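Local coordinates for enoyl-CoA hydratase/isomerase family protein (Ruegeria pomeroyi, PDB 3L3S) that probably works as a hydro-lyase of the crotonase superfamily, whose members typically act on acyl-CoA thioesters, at residues Asp40-Ala45 and Leu98-Cys103; Val51-Ile56 and Asp200-Leu205; Ala65-Lys70 and Asp88-Cys93. All coordinates share one frame; numbering follows the deposited sequence.

Contact 1: Asp40-Ala45 and Leu98-Cys103; sequences DALRRA and LDLAHC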
# COMPACT_ATOMS: atom_id res chain seq x y z
N ASP B 40 22.57 -19.79 -8.68
CA ASP B 40 24.00 -19.80 -8.98
C ASP B 40 24.37 -18.58 -9.83
O ASP B 40 25.40 -17.95 -9.60
CB ASP B 40 24.38 -21.08 -9.74
CG ASP B 40 25.13 -22.06 -8.87
OD1 ASP B 40 24.61 -23.18 -8.63
OD2 ASP B 40 26.26 -21.72 -8.42
N ALA B 41 23.46 -18.23 -10.74
CA ALA B 41 23.63 -17.09 -11.64
C ALA B 41 23.52 -15.76 -10.89
O ALA B 41 24.15 -14.77 -11.27
CB ALA B 41 22.58 -17.15 -12.75
N LEU B 42 22.74 -15.76 -9.82
CA LEU B 42 22.52 -14.60 -8.98
C LEU B 42 23.66 -14.39 -7.97
O LEU B 42 24.06 -13.25 -7.74
CB LEU B 42 21.17 -14.72 -8.25
CG LEU B 42 20.72 -13.58 -7.34
CD1 LEU B 42 20.45 -12.32 -8.16
CD2 LEU B 42 19.51 -14.02 -6.58
N ARG B 43 24.18 -15.48 -7.40
CA ARG B 43 25.29 -15.42 -6.44
C ARG B 43 26.55 -14.90 -7.13
O ARG B 43 27.30 -14.12 -6.54
CB ARG B 43 25.58 -16.79 -5.83
CG ARG B 43 24.57 -17.24 -4.79
CD ARG B 43 25.01 -18.54 -4.14
NE ARG B 43 23.89 -19.27 -3.53
CZ ARG B 43 23.31 -20.35 -4.05
NH1 ARG B 43 23.73 -20.85 -5.21
NH2 ARG B 43 22.33 -20.95 -3.40
N ARG B 44 26.71 -15.29 -8.39
CA ARG B 44 27.84 -14.87 -9.21
C ARG B 44 27.68 -13.44 -9.70
O ARG B 44 28.66 -12.71 -9.78
CB ARG B 44 28.02 -15.82 -10.41
CG ARG B 44 28.50 -17.22 -10.03
CD ARG B 44 28.74 -18.13 -11.25
NE ARG B 44 27.51 -18.50 -11.95
CZ ARG B 44 27.25 -18.24 -13.22
NH1 ARG B 44 28.13 -17.58 -13.98
NH2 ARG B 44 26.09 -18.61 -13.74
N ALA B 45 26.44 -13.04 -9.96
CA ALA B 45 26.12 -11.69 -10.43
C ALA B 45 26.32 -10.64 -9.35
O ALA B 45 26.82 -9.55 -9.62
CB ALA B 45 24.70 -11.63 -10.96
N LEU B 98 14.15 -14.63 -1.86
CA LEU B 98 14.58 -13.72 -0.79
C LEU B 98 15.78 -12.94 -1.30
O LEU B 98 15.73 -11.71 -1.39
CB LEU B 98 14.97 -14.51 0.47
CG LEU B 98 14.31 -14.22 1.82
CD1 LEU B 98 14.93 -15.11 2.90
CD2 LEU B 98 14.42 -12.74 2.20
N ASP B 99 16.81 -13.68 -1.71
CA ASP B 99 18.07 -13.14 -2.26
C ASP B 99 17.86 -12.21 -3.46
O ASP B 99 18.61 -11.26 -3.64
CB ASP B 99 18.96 -14.30 -2.73
CG ASP B 99 19.89 -14.82 -1.65
OD1 ASP B 99 19.73 -14.50 -0.45
OD2 ASP B 99 20.82 -15.56 -2.03
N LEU B 100 16.85 -12.53 -4.28
CA LEU B 100 16.50 -11.76 -5.48
C LEU B 100 15.79 -10.44 -5.16
O LEU B 100 16.03 -9.43 -5.83
CB LEU B 100 15.65 -12.64 -6.43
CG LEU B 100 15.18 -12.04 -7.76
CD1 LEU B 100 16.37 -11.69 -8.64
CD2 LEU B 100 14.24 -13.00 -8.46
N ALA B 101 14.94 -10.45 -4.14
CA ALA B 101 14.22 -9.25 -3.74
C ALA B 101 15.13 -8.33 -2.93
O ALA B 101 15.01 -7.11 -3.04
CB ALA B 101 12.97 -9.60 -2.96
N HIS B 102 16.05 -8.93 -2.16
CA HIS B 102 17.02 -8.18 -1.34
C HIS B 102 18.35 -7.92 -2.08
O HIS B 102 19.33 -7.48 -1.47
CB HIS B 102 17.31 -8.91 -0.02
CG HIS B 102 16.23 -8.80 1.02
ND1 HIS B 102 15.10 -8.02 0.86
CD2 HIS B 102 16.10 -9.39 2.23
CE1 HIS B 102 14.33 -8.14 1.93
NE2 HIS B 102 14.91 -8.97 2.77
N CYS B 103 18.37 -8.18 -3.39
CA CYS B 103 19.56 -7.98 -4.22
C CYS B 103 19.83 -6.49 -4.42
O CYS B 103 18.97 -5.77 -4.93
CB CYS B 103 19.37 -8.67 -5.58
SG CYS B 103 20.73 -8.50 -6.76
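Asp99 OD2 is hydrogen-bonded to His39 NE2, a ring carried on helix 32-45 by the residue just before Asp40, while the CB of the same aspartate rests against Leu42, with Asp99 CB and Leu42 CD2 3.9 Å apart. Arg43 lies near this carboxylate without reaching it: from Arg43 NE to Asp99 OD2 is 5.0 Å, so any effect is probably a general electrostatic attraction and not a paired bond. Beside this polar pair the contact is carried by one side chain. Leu42 has its CG anti to the backbone N; chi1 of -178° carries CG toward helix 84-101, and chi2 of 66° turns CD1 and CD2 to different partners. Leu42 CD2 lies 3.8 Å from Leu100 N and also meets the CB of that residue. The other methyl turns to the end of the partner segment, where Leu42 CD1 and Cys103 SG are 4.1 Å apart. The two leucines cross at about a right angle. Their nearest methyls, Leu42 CD1 and Leu100 CD1, are 4.2 Å apart. Cys103 lies just past the end of helix 84-101, where His102 is the first residue to leave helical angles, and its CB points toward helix 32-45. The backbones are nearest at Leu42 and Leu100, 7.5 Å between CA atoms. Beyond the contact, Leu100 packs on Ile56 and Ala125, and the outer side of the segment, at Leu98, Ala101 and His102, packs on the second subunit. The chemistry implies an apolar join made by Leu42 with Leu100 and Cys103, all three buried, and beside it the Asp99-His39 hydrogen bond as a second, polar link between helix 32-45 and helix 84-101.

Contact 2: Val51-Ile56 and Asp200-Leu205; sequences VHVLVI and DLAGAL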
# COMPACT_ATOMS: atom_id res chain seq x y z
N VAL B 51 28.81 -6.99 -13.72
CA VAL B 51 27.35 -7.09 -13.74
C VAL B 51 26.78 -5.93 -12.91
O VAL B 51 26.97 -5.87 -11.70
CB VAL B 51 26.87 -8.43 -13.14
CG1 VAL B 51 25.33 -8.48 -13.06
CG2 VAL B 51 27.40 -9.59 -13.98
N HIS B 52 26.10 -5.01 -13.59
CA HIS B 52 25.51 -3.85 -12.93
C HIS B 52 24.00 -4.01 -12.72
O HIS B 52 23.47 -3.60 -11.69
CB HIS B 52 25.79 -2.58 -13.73
CG HIS B 52 27.24 -2.18 -13.80
ND1 HIS B 52 27.65 -1.00 -14.39
CD2 HIS B 52 28.37 -2.81 -13.39
CE1 HIS B 52 28.97 -0.93 -14.35
NE2 HIS B 52 29.43 -2.01 -13.75
N VAL B 53 23.31 -4.57 -13.71
CA VAL B 53 21.86 -4.79 -13.66
C VAL B 53 21.45 -6.17 -14.17
O VAL B 53 22.10 -6.73 -15.05
CB VAL B 53 21.06 -3.69 -14.44
CG1 VAL B 53 21.06 -2.39 -13.71
CG2 VAL B 53 21.66 -3.45 -15.78
N LEU B 54 20.38 -6.72 -13.59
CA LEU B 54 19.86 -8.04 -13.96
C LEU B 54 18.53 -7.95 -14.68
O LEU B 54 17.65 -7.18 -14.29
CB LEU B 54 19.65 -8.92 -12.72
CG LEU B 54 20.73 -9.58 -11.86
CD1 LEU B 54 21.41 -10.64 -12.67
CD2 LEU B 54 21.71 -8.57 -11.30
N VAL B 55 18.40 -8.73 -15.76
CA VAL B 55 17.15 -8.83 -16.53
C VAL B 55 16.78 -10.31 -16.56
O VAL B 55 17.62 -11.15 -16.87
CB VAL B 55 17.27 -8.28 -17.99
CG1 VAL B 55 15.97 -8.55 -18.77
CG2 VAL B 55 17.54 -6.77 -18.00
N ILE B 56 15.56 -10.62 -16.14
CA ILE B 56 15.04 -11.99 -16.12
C ILE B 56 13.96 -12.08 -17.19
O ILE B 56 12.89 -11.48 -17.08
CB ILE B 56 14.49 -12.37 -14.71
CG1 ILE B 56 15.64 -12.33 -13.69
CG2 ILE B 56 13.87 -13.78 -14.73
CD1 ILE B 56 15.21 -12.50 -12.24
N ASP B 200 17.08 -0.45 -22.90
CA ASP B 200 17.48 0.96 -22.75
C ASP B 200 17.40 1.41 -21.30
O ASP B 200 18.27 2.14 -20.82
CB ASP B 200 16.59 1.88 -23.61
CG ASP B 200 16.76 1.66 -25.11
OD1 ASP B 200 17.85 1.24 -25.55
OD2 ASP B 200 15.78 1.91 -25.85
N LEU B 201 16.35 0.95 -20.61
CA LEU B 201 16.10 1.27 -19.21
C LEU B 201 17.17 0.62 -18.32
O LEU B 201 17.70 1.26 -17.41
CB LEU B 201 14.70 0.80 -18.82
CG LEU B 201 14.01 1.31 -17.56
CD1 LEU B 201 12.57 1.70 -17.88
CD2 LEU B 201 14.05 0.24 -16.49
N ALA B 202 17.51 -0.64 -18.63
CA ALA B 202 18.54 -1.39 -17.91
C ALA B 202 19.93 -0.82 -18.23
O ALA B 202 20.75 -0.63 -17.32
CB ALA B 202 18.48 -2.88 -18.27
N GLY B 203 20.16 -0.50 -19.51
CA GLY B 203 21.42 0.07 -19.98
C GLY B 203 21.76 1.41 -19.35
O GLY B 203 22.92 1.65 -19.01
N ALA B 204 20.74 2.26 -19.17
CA ALA B 204 20.88 3.58 -18.55
C ALA B 204 21.15 3.41 -17.05
O ALA B 204 21.95 4.15 -16.49
CB ALA B 204 19.62 4.42 -18.78
N LEU B 205 20.51 2.41 -16.44
CA LEU B 205 20.70 2.08 -15.03
C LEU B 205 22.12 1.60 -14.78
O LEU B 205 22.74 1.97 -13.77
CB LEU B 205 19.72 1.00 -14.57
CG LEU B 205 18.51 1.41 -13.73
CD1 LEU B 205 17.67 0.18 -13.46
CD2 LEU B 205 18.97 2.05 -12.42
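Strand 53-58 of the large mixed sheet in the crotonase fold is backed here by helix 194-207, and Val53 and Val55 meet Ala202 and Leu205 across the interface. The axes of strand 53-56 and helix 200-205 approach to 8.7 Å, with their N-to-C directions at 162°, so the helix runs nearly antiparallel to the strand. A small residue at the closest point fits this spacing: the CA atoms of Val53 and Ala202 are 6.4 Å apart. The CB of Val53 points to the helix, and chi1 of -73°, with CG1 anti to the carbonyl carbon, splits the methyls between Ala202 and Leu205. Val53 CG2 touches the helix backbone, 3.3 Å from Ala202 O; Val53 CG1 lies 3.7 Å from Leu205 CB. The methyl of Ala202 is in turn received by two valines, with Ala202 CB 4.0 Å from Val55 CG2 and 4.1 Å from Val53 CG2. Since Val53 and Val55 alternate with Leu54, which points the other way, the strand gives the helix one face only. Val53 also packs on Val17 and Pro106, and Ala202 on Ile108, which puts the contact over the neighbouring strands 17-22 and 107-111. Leu205 continues to Leu213 of helix 210-223 and to Leu169 of the third subunit, so helix 194-207 lies between the sheet, helix 210-223 and the subunit interface.

Contact 3: Ala65-Lys70 and Asp88-Cys93; sequences AGHDLK and DLFEAC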
# COMPACT_ATOMS: atom_id res chain seq x y z
N ALA B 65 5.57 -20.93 -15.66
CA ALA B 65 4.42 -21.64 -15.12
C ALA B 65 4.54 -21.93 -13.63
O ALA B 65 3.55 -22.21 -12.95
CB ALA B 65 4.17 -22.93 -15.91
N GLY B 66 5.76 -21.76 -13.11
CA GLY B 66 6.02 -22.03 -11.71
C GLY B 66 6.75 -23.35 -11.63
O GLY B 66 7.41 -23.74 -12.59
N HIS B 67 6.62 -24.04 -10.50
CA HIS B 67 7.26 -25.35 -10.30
C HIS B 67 6.64 -26.39 -11.22
O HIS B 67 5.43 -26.32 -11.51
CB HIS B 67 7.07 -25.84 -8.85
CG HIS B 67 7.53 -24.87 -7.80
ND1 HIS B 67 6.65 -24.18 -7.00
CD2 HIS B 67 8.77 -24.51 -7.39
CE1 HIS B 67 7.32 -23.43 -6.15
NE2 HIS B 67 8.61 -23.62 -6.36
N ASP B 68 7.45 -27.31 -11.76
CA ASP B 68 6.86 -28.35 -12.59
C ASP B 68 6.38 -29.46 -11.70
O ASP B 68 7.05 -29.86 -10.74
CB ASP B 68 7.79 -28.88 -13.70
CG ASP B 68 9.01 -29.61 -13.19
OD1 ASP B 68 9.54 -29.23 -12.13
OD2 ASP B 68 9.45 -30.55 -13.88
N LEU B 69 5.16 -29.89 -11.98
CA LEU B 69 4.52 -30.95 -11.23
C LEU B 69 5.14 -32.30 -11.63
O LEU B 69 4.68 -32.98 -12.55
CB LEU B 69 3.01 -30.88 -11.48
CG LEU B 69 2.42 -29.45 -11.37
CD1 LEU B 69 1.03 -29.42 -11.96
CD2 LEU B 69 2.42 -28.93 -9.92
N LYS B 70 6.31 -32.56 -11.03
CA LYS B 70 7.08 -33.79 -11.24
C LYS B 70 6.85 -34.72 -10.04
O LYS B 70 6.53 -34.25 -8.93
CB LYS B 70 8.57 -33.50 -11.45
CG LYS B 70 9.23 -32.57 -10.44
CD LYS B 70 10.75 -32.58 -10.60
CE LYS B 70 11.38 -31.27 -10.12
NZ LYS B 70 12.86 -31.36 -10.05
N ASP B 88 12.71 -29.59 0.35
CA ASP B 88 13.97 -29.10 -0.22
C ASP B 88 13.67 -28.10 -1.34
O ASP B 88 14.33 -27.05 -1.43
CB ASP B 88 14.80 -30.29 -0.75
CG ASP B 88 16.02 -29.85 -1.53
OD1 ASP B 88 17.04 -29.51 -0.91
OD2 ASP B 88 15.94 -29.81 -2.78
N LEU B 89 12.65 -28.41 -2.14
CA LEU B 89 12.20 -27.60 -3.27
C LEU B 89 11.76 -26.20 -2.85
O LEU B 89 12.32 -25.22 -3.33
CB LEU B 89 11.06 -28.31 -4.03
CG LEU B 89 10.36 -27.67 -5.25
CD1 LEU B 89 11.30 -27.57 -6.44
CD2 LEU B 89 9.14 -28.49 -5.62
N PHE B 90 10.81 -26.13 -1.92
CA PHE B 90 10.27 -24.87 -1.43
C PHE B 90 11.24 -24.01 -0.61
O PHE B 90 11.23 -22.78 -0.76
CB PHE B 90 8.95 -25.10 -0.69
CG PHE B 90 7.86 -25.69 -1.54
CD1 PHE B 90 7.67 -25.28 -2.88
CD2 PHE B 90 7.03 -26.70 -1.03
CE1 PHE B 90 6.66 -25.87 -3.70
CE2 PHE B 90 6.02 -27.31 -1.84
CZ PHE B 90 5.84 -26.89 -3.17
N GLU B 91 12.09 -24.65 0.21
CA GLU B 91 13.09 -23.93 1.02
C GLU B 91 14.16 -23.29 0.12
O GLU B 91 14.64 -22.19 0.40
CB GLU B 91 13.74 -24.84 2.07
CG GLU B 91 12.88 -25.05 3.33
CD GLU B 91 13.35 -26.19 4.25
OE1 GLU B 91 12.63 -26.46 5.23
OE2 GLU B 91 14.41 -26.81 4.01
N ALA B 92 14.46 -23.97 -0.99
CA ALA B 92 15.44 -23.48 -1.96
C ALA B 92 14.81 -22.41 -2.83
O ALA B 92 15.49 -21.47 -3.25
CB ALA B 92 15.96 -24.61 -2.81
N CYS B 93 13.51 -22.55 -3.08
CA CYS B 93 12.77 -21.58 -3.87
C CYS B 93 12.63 -20.28 -3.09
O CYS B 93 12.82 -19.21 -3.65
CB CYS B 93 11.38 -22.09 -4.26
SG CYS B 93 10.43 -20.89 -5.21
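Phe90 lays CE1 over one face of the His67 ring, 3.4 Å above its plane and offset toward the rim, while Cys93 sits at the edge of the imidazole. The pair is edge-to-face, with Phe90 giving its edge: the centroids are 5.2 Å apart and the planes are at 71°. The closest atoms are His67 CE1 and Phe90 CE1, at 3.5 Å. At the imidazole edge, Cys93 SG lies 4.5 Å from the His67 centroid and 73° off the ring normal, a sulfur-aromatic approach near the ring plane. Cys93 CB is also in that plane, 3.8 Å from His67 NE2. Segment 65-70 spells AGHDLK, matching the crotonase loop that in relatives supplies a backbone N-H to the oxyanion hole, so this packing probably borders the thioester site. Leu89 meets the neighbouring ring atom obliquely: Leu89 CD1 is 4.1 Å from His67 CD2. Four residues, about one helical turn, separate Leu89 from Cys93, and this spacing sets both side chains on the same side of helix 84-101, toward the histidine. Ala118 of helix 118-124 also touches His67. Farther out, Phe90 makes a second edge-to-face pair with Phe243 of the second subunit, where Thr236 of that subunit packs against it as well.

How the contacts relate
Contacts 1 and 3 use different parts of helix 84-101, its C-terminal end and its middle, with centres about 17 Å apart; helix 32-45 also runs along it, since Ile35 touches both Leu89 and Cys93. Contacts 1 and 2 are directly joined, their centres about 15 Å apart: Ala45 CB is 3.8 Å from Leu54 CD1, and Leu100 CD1 is 3.9 Å from Ile56 CD1. Strand 53-58 thus meets helix 194-207 in contact 2 and the contact 1 residues with Leu54 and Ile56. Contact 3, which probably borders the thioester site as its loop does in relatives, lies about 27 Å from contact 2, centre to centre, across the chain's middle. Contacts 1 and 3 border the second subunit, contact 2 the third.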